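Local coordinates for protein oligogalacturonate-specific porin KdgM (PDB 4FQE) that forms a monomeric beta-barrel porin in the bacterial outer membrane that is specific for oligogalacturonides and is required for full virulence, at residues D103-A108 with I138-L143; A108-P113 with T133-I138; R112-R117 with E153-T158. One frame throughout, in Å; residues are numbered along the deposited sequence. Where two conformers were deposited one is given.

Contact 1 of 3, residues D103-A108 with I138-L143; sequences DDLSVA and IDYTFL
Leu105 and Ile138 lie side by side on the face they share with Val107 and Tyr140. Leu105 CD1 is 3.8 Å from Ile138 CG2 and 4.1 Å from Tyr140 CB. With CG of Leu105 opposite its backbone N (chi1 -179°), CD1 leans across to the other strand. Val107 CG1 adds a looser touch, 4.1 Å from Ile138 CG1. Near the turn, the CB of Asp104 comes within 3.8 Å of Tyr140 CE2.

The other face carries Ser106 and Asp139. They form a hydrogen-bonded antiparallel pair, with Ser106 N to Asp139 O and Asp139 N to Ser106 O both 2.9 Å. One water donates to Asp139 OD1 and has a weak bond to Ser106 OG. Thr141 N closes the pairing with a 2.8 Å bond to Asp104 O, at 164° on the hydrogen.

Asp104 N donates a hydrogen bond to Thr102 OG1, and Thr141 OG1 is bonded to Thr147 OG1. A bound detergent molecule touches Tyr140. The chemistry is therefore two-sided: an apolar face that probably meets lipid, and a polar, hydrated face that probably lines the barrel interior.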
loop_
_atom_site.group_PDB
_atom_site.type_symbol
_atom_site.label_atom_id
_atom_site.label_comp_id
_atom_site.label_asym_id
_atom_site.label_seq_id
_atom_site.Cartn_x
_atom_site.Cartn_y
_atom_site.Cartn_z
ATOM N N ASP A 103 17.652 9.770 -6.879
ATOM C CA ASP A 103 17.620 9.645 -5.424
ATOM C C ASP A 103 16.276 10.087 -4.810
ATOM O O ASP A 103 15.903 9.609 -3.750
ATOM C CB ASP A 103 18.753 10.459 -4.805
ATOM C CG ASP A 103 20.106 9.818 -5.007
ATOM O OD1 ASP A 103 21.107 10.537 -4.833
ATOM O OD2 ASP A 103 20.180 8.613 -5.369
ATOM N N ASP A 104 15.563 10.973 -5.506
ATOM C CA ASP A 104 14.260 11.492 -5.055
ATOM C C ASP A 104 13.031 10.873 -5.742
ATOM O O ASP A 104 11.888 11.061 -5.290
ATOM C CB ASP A 104 14.216 12.996 -5.288
ATOM C CG ASP A 104 15.370 13.730 -4.634
ATOM O OD1 ASP A 104 15.822 13.277 -3.562
ATOM O OD2 ASP A 104 15.791 14.792 -5.165
ATOM N N LEU A 105 13.248 10.159 -6.837
ATOM C CA LEU A 105 12.153 9.721 -7.694
ATOM C C LEU A 105 12.189 8.227 -7.896
ATOM O O LEU A 105 13.204 7.708 -8.352
ATOM C CB LEU A 105 12.253 10.394 -9.062
ATOM C CG LEU A 105 11.171 10.060 -10.094
ATOM C CD1 LEU A 105 9.823 10.494 -9.538
ATOM C CD2 LEU A 105 11.440 10.787 -11.412
ATOM N N SER A 106 11.092 7.545 -7.577
ATOM C CA SER A 106 11.010 6.105 -7.812
ATOM C C SER A 106 9.731 5.707 -8.524
ATOM O O SER A 106 8.706 6.397 -8.451
ATOM C CB SER A 106 11.196 5.301 -6.524
ATOM O OG SER A 106 10.323 5.747 -5.515
ATOM N N VAL A 107 9.802 4.577 -9.225
ATOM C CA VAL A 107 8.652 4.022 -9.919
ATOM C C VAL A 107 8.541 2.551 -9.589
ATOM O O VAL A 107 9.543 1.876 -9.444
ATOM C CB VAL A 107 8.709 4.277 -11.435
ATOM C CG1 VAL A 107 8.697 5.798 -11.720
ATOM C CG2 VAL A 107 9.930 3.658 -12.067
ATOM N N ALA A 108 7.331 2.056 -9.402
ATOM C CA ALA A 108 7.157 0.606 -9.139
ATOM C C ALA A 108 5.994 0.070 -9.931
ATOM O O ALA A 108 5.107 0.818 -10.342
ATOM C CB ALA A 108 7.004 0.334 -7.646
ATOM N N ILE A 138 4.361 6.157 -8.814
ATOM C CA ILE A 138 5.437 7.120 -9.012
ATOM C C ILE A 138 5.483 7.973 -7.769
ATOM O O ILE A 138 4.441 8.503 -7.333
ATOM C CB ILE A 138 5.207 8.053 -10.206
ATOM C CG1 ILE A 138 4.871 7.250 -11.447
ATOM C CG2 ILE A 138 6.429 8.966 -10.406
ATOM C CD1 ILE A 138 4.685 8.107 -12.685
ATOM N N ASP A 139 6.663 8.067 -7.176
ATOM C CA ASP A 139 6.836 8.737 -5.893
ATOM C C ASP A 139 8.013 9.682 -5.930
ATOM O O ASP A 139 9.113 9.318 -6.346
ATOM C CB ASP A 139 7.032 7.723 -4.770
ATOM C CG ASP A 139 5.800 6.843 -4.548
ATOM O OD1 ASP A 139 5.834 5.633 -4.832
ATOM O OD2 ASP A 139 4.776 7.357 -4.139
ATOM N N TYR A 140 7.773 10.902 -5.477
ATOM C CA TYR A 140 8.766 11.958 -5.569
ATOM C C TYR A 140 8.918 12.649 -4.235
ATOM O O TYR A 140 7.936 13.128 -3.658
ATOM C CB TYR A 140 8.357 12.965 -6.637
ATOM C CG TYR A 140 9.323 14.137 -6.732
ATOM C CD1 TYR A 140 8.919 15.433 -6.447
ATOM C CD2 TYR A 140 10.652 13.925 -7.065
ATOM C CE1 TYR A 140 9.811 16.505 -6.522
ATOM C CE2 TYR A 140 11.549 14.976 -7.143
ATOM C CZ TYR A 140 11.124 16.255 -6.868
ATOM O OH TYR A 140 12.020 17.285 -6.936
ATOM N N THR A 141 10.130 12.654 -3.716
ATOM C CA THR A 141 10.410 13.291 -2.445
ATOM C C THR A 141 11.044 14.646 -2.652
ATOM O O THR A 141 11.957 14.803 -3.469
ATOM C CB THR A 141 11.299 12.392 -1.588
ATOM O OG1 THR A 141 10.619 11.142 -1.394
ATOM C CG2 THR A 141 11.582 13.021 -0.241
ATOM N N PHE A 142 10.511 15.638 -1.945
ATOM C CA PHE A 142 11.011 16.989 -2.087
ATOM C C PHE A 142 11.109 17.660 -0.726
ATOM O O PHE A 142 10.415 17.282 0.247
ATOM C CB PHE A 142 10.125 17.786 -3.053
ATOM C CG PHE A 142 8.677 17.934 -2.618
ATOM C CD1 PHE A 142 7.764 16.916 -2.835
ATOM C CD2 PHE A 142 8.223 19.124 -2.064
ATOM C CE1 PHE A 142 6.440 17.067 -2.490
ATOM C CE2 PHE A 142 6.900 19.287 -1.728
ATOM C CZ PHE A 142 6.006 18.239 -1.923
ATOM N N LEU A 143 11.996 18.643 -0.648
ATOM C CA LEU A 143 12.190 19.423 0.587
ATOM C C LEU A 143 12.516 18.503 1.770
ATOM O O LEU A 143 12.106 18.755 2.908
ATOM C CB LEU A 143 10.967 20.295 0.900
ATOM C CG LEU A 143 10.800 21.519 0.007
ATOM C CD1 LEU A 143 9.585 22.315 0.422
ATOM C CD2 LEU A 143 12.053 22.381 0.029
HETATM O O HOH W 1 7.387 4.263 -6.205
#

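Contact 2 of 3, residues A108-P113 with T133-I138; sequences ALRYRP and TLTGNI. With C8E ((hydroxyethyloxy)tri(ethyloxy)octane), chain E; C8E ((hydroxyethyloxy)tri(ethyloxy)octane), chain H.
Arg110 pairs with Thr135, and Arg112 with Thr133, along two antiparallel barrel strands. The backbone bonds come in couples at Ala108–Asn137, Arg110–Thr135 and Arg112–Thr133. Arg110 N to Thr135 O is 2.8 Å. Thr133 N reaches Arg112 O at 2.9 Å.

Arg110, Arg112, Thr133 and Thr135 put their side chains on one face of the sheet. Arg110 bends at chi3 (61°), which brings NH2 back to Thr135 OG1 at 3.2 Å. That hydroxyl is also bonded to Glu153 OE1. One water ties Arg110 O and NE to the hydroxyls of Thr133 and Thr135. A second joins Arg112 O and NE to Thr133 OG1. Arg112 has two conformers. In the one given, Arg110 NH2 lies 3.5 Å above the centre of the Arg112 guanidinium, the two planes roughly parallel. Such a basic row would suit an anionic oligogalacturonate, if it faces the pore.

The apolar contacts lie on the opposite face. Leu109 CD1 is 4.1 Å from Leu134 CG. Leu134 CD1 meets the Tyr111 side chain at CB, 4.0 Å away. Detergent packs here too, with C5 of one molecule 3.7 Å from Tyr111 CB.

Strand 90-100 flanks this pair on one side, where Arg110 and Arg112 touch Tyr94. Strand 146-157 flanks it on the other, where Asn137 ND2 bonds Glu151 OE1.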
loop_
_atom_site.group_PDB
_atom_site.type_symbol
_atom_site.label_atom_id
_atom_site.label_comp_id
_atom_site.label_asym_id
_atom_site.label_seq_id
_atom_site.Cartn_x
_atom_site.Cartn_y
_atom_site.Cartn_z
ATOM N N ALA A 108 7.331 2.056 -9.402
ATOM C CA ALA A 108 7.157 0.606 -9.139
ATOM C C ALA A 108 5.994 0.070 -9.931
ATOM O O ALA A 108 5.107 0.818 -10.342
ATOM C CB ALA A 108 7.004 0.334 -7.646
ATOM N N LEU A 109 6.012 -1.228 -10.171
ATOM C CA LEU A 109 4.910 -1.911 -10.777
ATOM C C LEU A 109 4.709 -3.212 -9.990
ATOM O O LEU A 109 5.673 -3.914 -9.659
ATOM C CB LEU A 109 5.165 -2.169 -12.260
ATOM C CG LEU A 109 4.003 -2.771 -13.058
ATOM C CD1 LEU A 109 2.836 -1.807 -13.130
ATOM C CD2 LEU A 109 4.427 -3.197 -14.458
ATOM N N ARG A 110 3.451 -3.468 -9.646
ATOM C CA ARG A 110 3.082 -4.658 -8.868
ATOM C C ARG A 110 2.023 -5.437 -9.600
ATOM O O ARG A 110 1.014 -4.869 -9.982
ATOM C CB ARG A 110 2.557 -4.277 -7.467
ATOM C CG ARG A 110 2.237 -5.528 -6.597
ATOM C CD ARG A 110 1.708 -5.136 -5.214
ATOM N NE ARG A 110 0.466 -4.382 -5.385
ATOM C CZ ARG A 110 -0.178 -3.736 -4.427
ATOM N NH1 ARG A 110 0.265 -3.774 -3.167
ATOM N NH2 ARG A 110 -1.277 -3.051 -4.739
ATOM N N TYR A 111 2.254 -6.747 -9.767
ATOM C CA TYR A 111 1.231 -7.703 -10.220
ATOM C C TYR A 111 0.777 -8.536 -9.018
ATOM O O TYR A 111 1.593 -9.154 -8.344
ATOM C CB TYR A 111 1.768 -8.611 -11.336
ATOM C CG TYR A 111 0.817 -9.727 -11.738
ATOM C CD1 TYR A 111 -0.432 -9.450 -12.292
ATOM C CD2 TYR A 111 1.170 -11.048 -11.558
ATOM C CE1 TYR A 111 -1.292 -10.469 -12.641
ATOM C CE2 TYR A 111 0.311 -12.078 -11.898
ATOM C CZ TYR A 111 -0.911 -11.773 -12.455
ATOM O OH TYR A 111 -1.731 -12.824 -12.766
ATOM N N ARG A 112 -0.526 -8.485 -8.734
ATOM C CA ARG A 112 -1.093 -9.146 -7.569
ATOM C C ARG A 112 -2.388 -9.876 -7.930
ATOM O O ARG A 112 -3.487 -9.290 -7.853
ATOM C CB ARG A 112 -1.335 -8.119 -6.451
ATOM C CG ARG A 112 -1.848 -8.693 -5.136
ATOM C CD ARG A 112 -1.906 -7.648 -4.029
ATOM N NE ARG A 112 -2.948 -6.643 -4.242
ATOM C CZ ARG A 112 -3.268 -5.698 -3.363
ATOM N NH1 ARG A 112 -2.633 -5.623 -2.204
ATOM N NH2 ARG A 112 -4.231 -4.826 -3.633
ATOM N N PRO A 113 -2.291 -11.157 -8.284
ATOM C CA PRO A 113 -3.524 -11.865 -8.511
ATOM C C PRO A 113 -4.262 -12.029 -7.179
ATOM O O PRO A 113 -3.657 -11.873 -6.112
ATOM C CB PRO A 113 -3.076 -13.206 -9.103
ATOM C CG PRO A 113 -1.671 -13.370 -8.703
ATOM C CD PRO A 113 -1.103 -11.999 -8.546
ATOM N N THR A 133 -4.839 -7.490 -9.709
ATOM C CA THR A 133 -4.551 -6.075 -9.869
ATOM C C THR A 133 -3.158 -5.815 -10.430
ATOM O O THR A 133 -2.225 -6.588 -10.211
ATOM C CB THR A 133 -4.744 -5.297 -8.568
ATOM O OG1 THR A 133 -3.843 -5.798 -7.579
ATOM C CG2 THR A 133 -6.182 -5.456 -8.093
ATOM N N LEU A 134 -3.051 -4.713 -11.170
ATOM C CA LEU A 134 -1.780 -4.216 -11.659
ATOM C C LEU A 134 -1.713 -2.757 -11.193
ATOM O O LEU A 134 -2.584 -1.931 -11.535
ATOM C CB LEU A 134 -1.704 -4.361 -13.175
ATOM C CG LEU A 134 -0.334 -4.244 -13.857
ATOM C CD1 LEU A 134 0.627 -5.338 -13.424
ATOM C CD2 LEU A 134 -0.439 -4.278 -15.398
ATOM N N THR A 135 -0.709 -2.466 -10.374
ATOM C CA THR A 135 -0.604 -1.202 -9.668
ATOM C C THR A 135 0.717 -0.570 -10.060
ATOM O O THR A 135 1.766 -1.196 -9.957
ATOM C CB THR A 135 -0.631 -1.428 -8.154
ATOM O OG1 THR A 135 -1.799 -2.173 -7.816
ATOM C CG2 THR A 135 -0.657 -0.092 -7.407
ATOM N N GLY A 136 0.676 0.647 -10.550
ATOM C CA GLY A 136 1.908 1.371 -10.804
ATOM C C GLY A 136 1.966 2.543 -9.879
ATOM O O GLY A 136 0.922 3.102 -9.551
ATOM N N ASN A 137 3.177 2.905 -9.460
ATOM C CA ASN A 137 3.405 3.960 -8.498
ATOM C C ASN A 137 4.547 4.852 -8.982
ATOM O O ASN A 137 5.585 4.356 -9.461
ATOM C CB ASN A 137 3.816 3.384 -7.169
ATOM C CG ASN A 137 2.673 2.683 -6.464
ATOM O OD1 ASN A 137 2.442 1.493 -6.663
ATOM N ND2 ASN A 137 1.917 3.439 -5.675
ATOM N N ILE A 138 4.361 6.157 -8.814
ATOM C CA ILE A 138 5.437 7.120 -9.012
ATOM C C ILE A 138 5.483 7.973 -7.769
ATOM O O ILE A 138 4.441 8.503 -7.333
ATOM C CB ILE A 138 5.207 8.053 -10.206
ATOM C CG1 ILE A 138 4.871 7.250 -11.447
ATOM C CG2 ILE A 138 6.429 8.966 -10.406
ATOM C CD1 ILE A 138 4.685 8.107 -12.685
HETATM C C1 C8E E . 8.671 -5.385 -12.417
HETATM C C2 C8E E . 8.390 -6.874 -12.463
HETATM C C3 C8E E . 7.036 -7.233 -11.859
HETATM C C4 C8E E . 5.889 -6.545 -12.585
HETATM C C5 C8E E . 4.809 -7.516 -13.048
HETATM C C6 C8E E . 5.307 -8.434 -14.173
HETATM C C7 C8E E . 4.298 -8.749 -15.291
HETATM C C8 C8E E . 3.026 -7.903 -15.346
HETATM O O9 C8E E . 2.152 -8.341 -16.393
HETATM C C10 C8E E . 0.967 -7.548 -16.536
HETATM C C11 C8E E . -0.273 -8.410 -16.750
HETATM O O12 C8E E . -1.230 -7.693 -17.548
HETATM C C13 C8E E . -1.051 -7.894 -18.958
HETATM C C14 C8E E . -1.495 -6.683 -19.783
HETATM O O15 C8E E . -1.034 -5.449 -19.209
HETATM C C16 C8E E . -2.037 -4.428 -19.270
HETATM C C17 C8E E . -1.498 -3.072 -18.803
HETATM O O18 C8E E . -2.578 -2.214 -18.409
HETATM C C19 C8E E . -3.431 -1.811 -19.486
HETATM C C20 C8E E . -4.732 -2.615 -19.455
HETATM O O21 C8E E . -4.976 -3.310 -20.686
HETATM C C1 C8E H . 2.115 -12.928 -8.438
HETATM C C2 C8E H . 2.609 -14.336 -8.645
HETATM C C3 C8E H . 4.125 -14.312 -8.765
HETATM C C4 C8E H . 4.780 -13.794 -7.491
HETATM C C5 C8E H . 5.525 -14.880 -6.741
HETATM C C6 C8E H . 4.553 -15.663 -5.872
HETATM C C7 C8E H . 4.665 -15.288 -4.403
HETATM C C8 C8E H . 3.921 -16.290 -3.522
HETATM O O9 C8E H . 4.812 -17.323 -3.092
HETATM C C10 C8E H . 4.179 -18.335 -2.300
HETATM C C11 C8E H . 5.140 -18.799 -1.204
HETATM O O12 C8E H . 4.838 -18.201 0.055
HETATM C C13 C8E H . 5.936 -18.148 0.974
HETATM C C14 C8E H . 6.738 -16.859 0.779
HETATM O O15 C8E H . 6.960 -16.152 2.009
HETATM C C16 C8E H . 8.271 -15.576 2.160
HETATM C C17 C8E H . 8.432 -14.253 1.422
HETATM O O18 C8E H . 8.979 -14.479 0.116
HETATM C C19 C8E H . 8.052 -14.266 -0.946
HETATM C C20 C8E H . 8.063 -15.441 -1.913
HETATM O O21 C8E H . 6.730 -15.869 -2.208
HETATM O O HOH W 2 -1.225 -4.696 -7.776
HETATM O O HOH W 3 -5.029 -7.880 -6.071
#

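Contact 3 of 3, residues R112-R117 with E153-T158; sequences RPYFKR and EYKKGT
Tyr114 reaches Lys155 and Gly157 by side chain alone, in a second-neighbour contact near one end of the barrel. The strands 105-116 and 146-157 are not adjacent. Strand 131-142 runs between them, and the axes of 112-116 and 153-157 approach to 9.0 Å and run in roughly the same direction, at 38° to each other. The backbones do not pair.

Tyr114 spans the gap. Its CG sits between the backbone N and the carbonyl carbon (chi1 62°), and CB points toward the other strand. Lys155 is extended and crosses the tyrosine side chain at about a right angle. Its CE methylene lies 3.6 Å from Tyr114 CE2 and 3.7 Å from Tyr114 OH. The approach to the ring is oblique. Beyond it, the phenol oxygen Tyr114 OH rests 3.4 Å from Gly157 CA. These are packing contacts, through the aliphatic part of the lysine and the glycine backbone.

Lys116 comes across the end of Lys155, bent at its last torsion. The two ammonium nitrogens, Lys116 NZ and Lys155 NZ, are 4.0 Å apart. The two lysines, with Arg112 farther along the strand, probably make this part of the wall basic. If it faces the pore, it would probably favour acidic sugars. In the conformer given, Arg112 NH2 stays 4.7 Å from Glu153 OE1, which is hydrogen-bonded to Thr135 OG1.

Strand 131-142 lies between the two, and its Thr133 touches Lys155. Next along the wall, strand 90-100 meets Tyr114 through Arg92 beyond one strand, and strand 171-180 meets Glu153 through Thr173 beyond the other.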
loop_
_atom_site.group_PDB
_atom_site.type_symbol
_atom_site.label_atom_id
_atom_site.label_comp_id
_atom_site.label_asym_id
_atom_site.label_seq_id
_atom_site.Cartn_x
_atom_site.Cartn_y
_atom_site.Cartn_z
ATOM N N ARG A 112 -0.526 -8.485 -8.734
ATOM C CA ARG A 112 -1.093 -9.146 -7.569
ATOM C C ARG A 112 -2.388 -9.876 -7.930
ATOM O O ARG A 112 -3.487 -9.290 -7.853
ATOM C CB ARG A 112 -1.335 -8.119 -6.451
ATOM C CG ARG A 112 -1.848 -8.693 -5.136
ATOM C CD ARG A 112 -1.906 -7.648 -4.029
ATOM N NE ARG A 112 -2.948 -6.643 -4.242
ATOM C CZ ARG A 112 -3.268 -5.698 -3.363
ATOM N NH1 ARG A 112 -2.633 -5.623 -2.204
ATOM N NH2 ARG A 112 -4.231 -4.826 -3.633
ATOM N N PRO A 113 -2.291 -11.157 -8.284
ATOM C CA PRO A 113 -3.524 -11.865 -8.511
ATOM C C PRO A 113 -4.262 -12.029 -7.179
ATOM O O PRO A 113 -3.657 -11.873 -6.112
ATOM C CB PRO A 113 -3.076 -13.206 -9.103
ATOM C CG PRO A 113 -1.671 -13.370 -8.703
ATOM C CD PRO A 113 -1.103 -11.999 -8.546
ATOM N N TYR A 114 -5.564 -12.274 -7.238
ATOM C CA TYR A 114 -6.326 -12.562 -6.029
ATOM C C TYR A 114 -7.129 -13.833 -6.257
ATOM O O TYR A 114 -7.661 -14.068 -7.331
ATOM C CB TYR A 114 -7.208 -11.372 -5.574
ATOM C CG TYR A 114 -8.294 -10.916 -6.523
ATOM C CD1 TYR A 114 -9.530 -11.563 -6.566
ATOM C CD2 TYR A 114 -8.103 -9.810 -7.345
ATOM C CE1 TYR A 114 -10.532 -11.132 -7.424
ATOM C CE2 TYR A 114 -9.092 -9.374 -8.221
ATOM C CZ TYR A 114 -10.306 -10.020 -8.243
ATOM O OH TYR A 114 -11.290 -9.590 -9.105
ATOM N N PHE A 115 -7.119 -14.692 -5.252
ATOM C CA PHE A 115 -7.928 -15.906 -5.254
ATOM C C PHE A 115 -8.786 -15.736 -4.004
ATOM O O PHE A 115 -8.311 -15.979 -2.912
ATOM C CB PHE A 115 -7.030 -17.158 -5.224
ATOM C CG PHE A 115 -5.943 -17.167 -6.275
ATOM C CD1 PHE A 115 -6.163 -17.734 -7.529
ATOM C CD2 PHE A 115 -4.693 -16.603 -6.016
ATOM C CE1 PHE A 115 -5.171 -17.739 -8.495
ATOM C CE2 PHE A 115 -3.705 -16.589 -6.980
ATOM C CZ PHE A 115 -3.938 -17.157 -8.230
ATOM N N LYS A 116 -10.016 -15.222 -4.168
ATOM C CA LYS A 116 -10.860 -14.798 -3.031
ATOM C C LYS A 116 -12.242 -15.469 -2.879
ATOM O O LYS A 116 -12.874 -15.874 -3.857
ATOM C CB LYS A 116 -11.017 -13.259 -3.006
ATOM C CG LYS A 116 -12.240 -12.631 -3.673
ATOM C CD LYS A 116 -12.534 -11.272 -3.029
ATOM C CE LYS A 116 -13.323 -10.336 -3.939
ATOM N NZ LYS A 116 -12.461 -9.509 -4.841
ATOM N N ARG A 117 -12.689 -15.562 -1.624
ATOM C CA ARG A 117 -14.018 -16.063 -1.264
ATOM C C ARG A 117 -14.533 -15.338 -0.011
ATOM O O ARG A 117 -15.725 -15.043 0.120
ATOM C CB ARG A 117 -13.983 -17.583 -1.047
ATOM C CG ARG A 117 -13.678 -18.065 0.376
ATOM C CD ARG A 117 -12.234 -17.807 0.814
ATOM N NE ARG A 117 -11.189 -18.806 0.510
ATOM C CZ ARG A 117 -11.284 -19.902 -0.255
ATOM N NH1 ARG A 117 -12.390 -20.255 -0.899
ATOM N NH2 ARG A 117 -10.214 -20.682 -0.379
ATOM N N GLU A 153 -4.121 2.083 -10.602
ATOM C CA GLU A 153 -4.415 0.694 -10.335
ATOM C C GLU A 153 -5.472 0.170 -11.280
ATOM O O GLU A 153 -6.534 0.780 -11.468
ATOM C CB GLU A 153 -4.831 0.509 -8.880
ATOM C CG GLU A 153 -4.969 -0.939 -8.487
ATOM C CD GLU A 153 -4.968 -1.141 -6.979
ATOM O OE1 GLU A 153 -3.883 -0.972 -6.352
ATOM O OE2 GLU A 153 -6.047 -1.469 -6.428
ATOM N N TYR A 154 -5.156 -0.976 -11.885
ATOM C CA TYR A 154 -6.036 -1.621 -12.817
ATOM C C TYR A 154 -6.451 -2.956 -12.211
ATOM O O TYR A 154 -5.601 -3.795 -11.903
ATOM C CB TYR A 154 -5.287 -1.835 -14.132
ATOM C CG TYR A 154 -6.011 -2.647 -15.163
ATOM C CD1 TYR A 154 -6.913 -2.045 -16.058
ATOM C CD2 TYR A 154 -5.763 -4.009 -15.293
ATOM C CE1 TYR A 154 -7.565 -2.803 -17.031
ATOM C CE2 TYR A 154 -6.415 -4.767 -16.251
ATOM C CZ TYR A 154 -7.309 -4.167 -17.120
ATOM O OH TYR A 154 -7.933 -4.956 -18.077
ATOM N N LYS A 155 -7.754 -3.148 -12.058
ATOM C CA LYS A 155 -8.278 -4.395 -11.505
ATOM C C LYS A 155 -9.153 -5.077 -12.530
ATOM O O LYS A 155 -10.030 -4.450 -13.132
ATOM C CB LYS A 155 -9.064 -4.142 -10.228
ATOM C CG LYS A 155 -9.470 -5.405 -9.474
ATOM C CD LYS A 155 -10.299 -5.056 -8.249
ATOM C CE LYS A 155 -10.806 -6.296 -7.545
ATOM N NZ LYS A 155 -11.356 -5.945 -6.208
ATOM N N LYS A 156 -8.927 -6.377 -12.694
ATOM C CA LYS A 156 -9.697 -7.174 -13.614
ATOM C C LYS A 156 -10.124 -8.451 -12.939
ATOM O O LYS A 156 -9.292 -9.155 -12.381
ATOM C CB LYS A 156 -8.859 -7.502 -14.850
ATOM C CG LYS A 156 -9.559 -8.443 -15.815
ATOM C CD LYS A 156 -9.393 -8.000 -17.259
ATOM C CE LYS A 156 -9.811 -9.107 -18.216
ATOM N NZ LYS A 156 -9.796 -8.652 -19.637
ATOM N N GLY A 157 -11.420 -8.736 -12.993
ATOM C CA GLY A 157 -11.967 -9.981 -12.462
ATOM C C GLY A 157 -11.911 -11.120 -13.466
ATOM O O GLY A 157 -11.795 -10.905 -14.686
ATOM N N THR A 158 -11.976 -12.340 -12.941
ATOM C CA THR A 158 -12.287 -13.531 -13.737
ATOM C C THR A 158 -13.426 -14.308 -13.054
ATOM O O THR A 158 -13.191 -15.290 -12.353
ATOM C CB THR A 158 -11.063 -14.438 -13.923
ATOM O OG1 THR A 158 -9.925 -13.649 -14.302
ATOM C CG2 THR A 158 -11.352 -15.498 -14.992
#

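From the N terminus, residues 103-108 open strand 105-116 and 108-113 continue it. The chain then passes through 112-117 and returns as strand 131-142. Contact 2 closes the shorter loop, when 133-138 pairs with 108-113. Contact 1 closes a wider one around it, with 138-143 against 103-108. The two share Ala108 and Ile138 and form one continuous hairpin pairing. Contact 3 starts from Arg112 and Pro113, also used by contact 2, but skips to strand 146-157, so it crosses contact 1. Contacts 2 and 3 also touch directly, through Thr135 and Glu153. Together they tie three successive strands of the barrel wall.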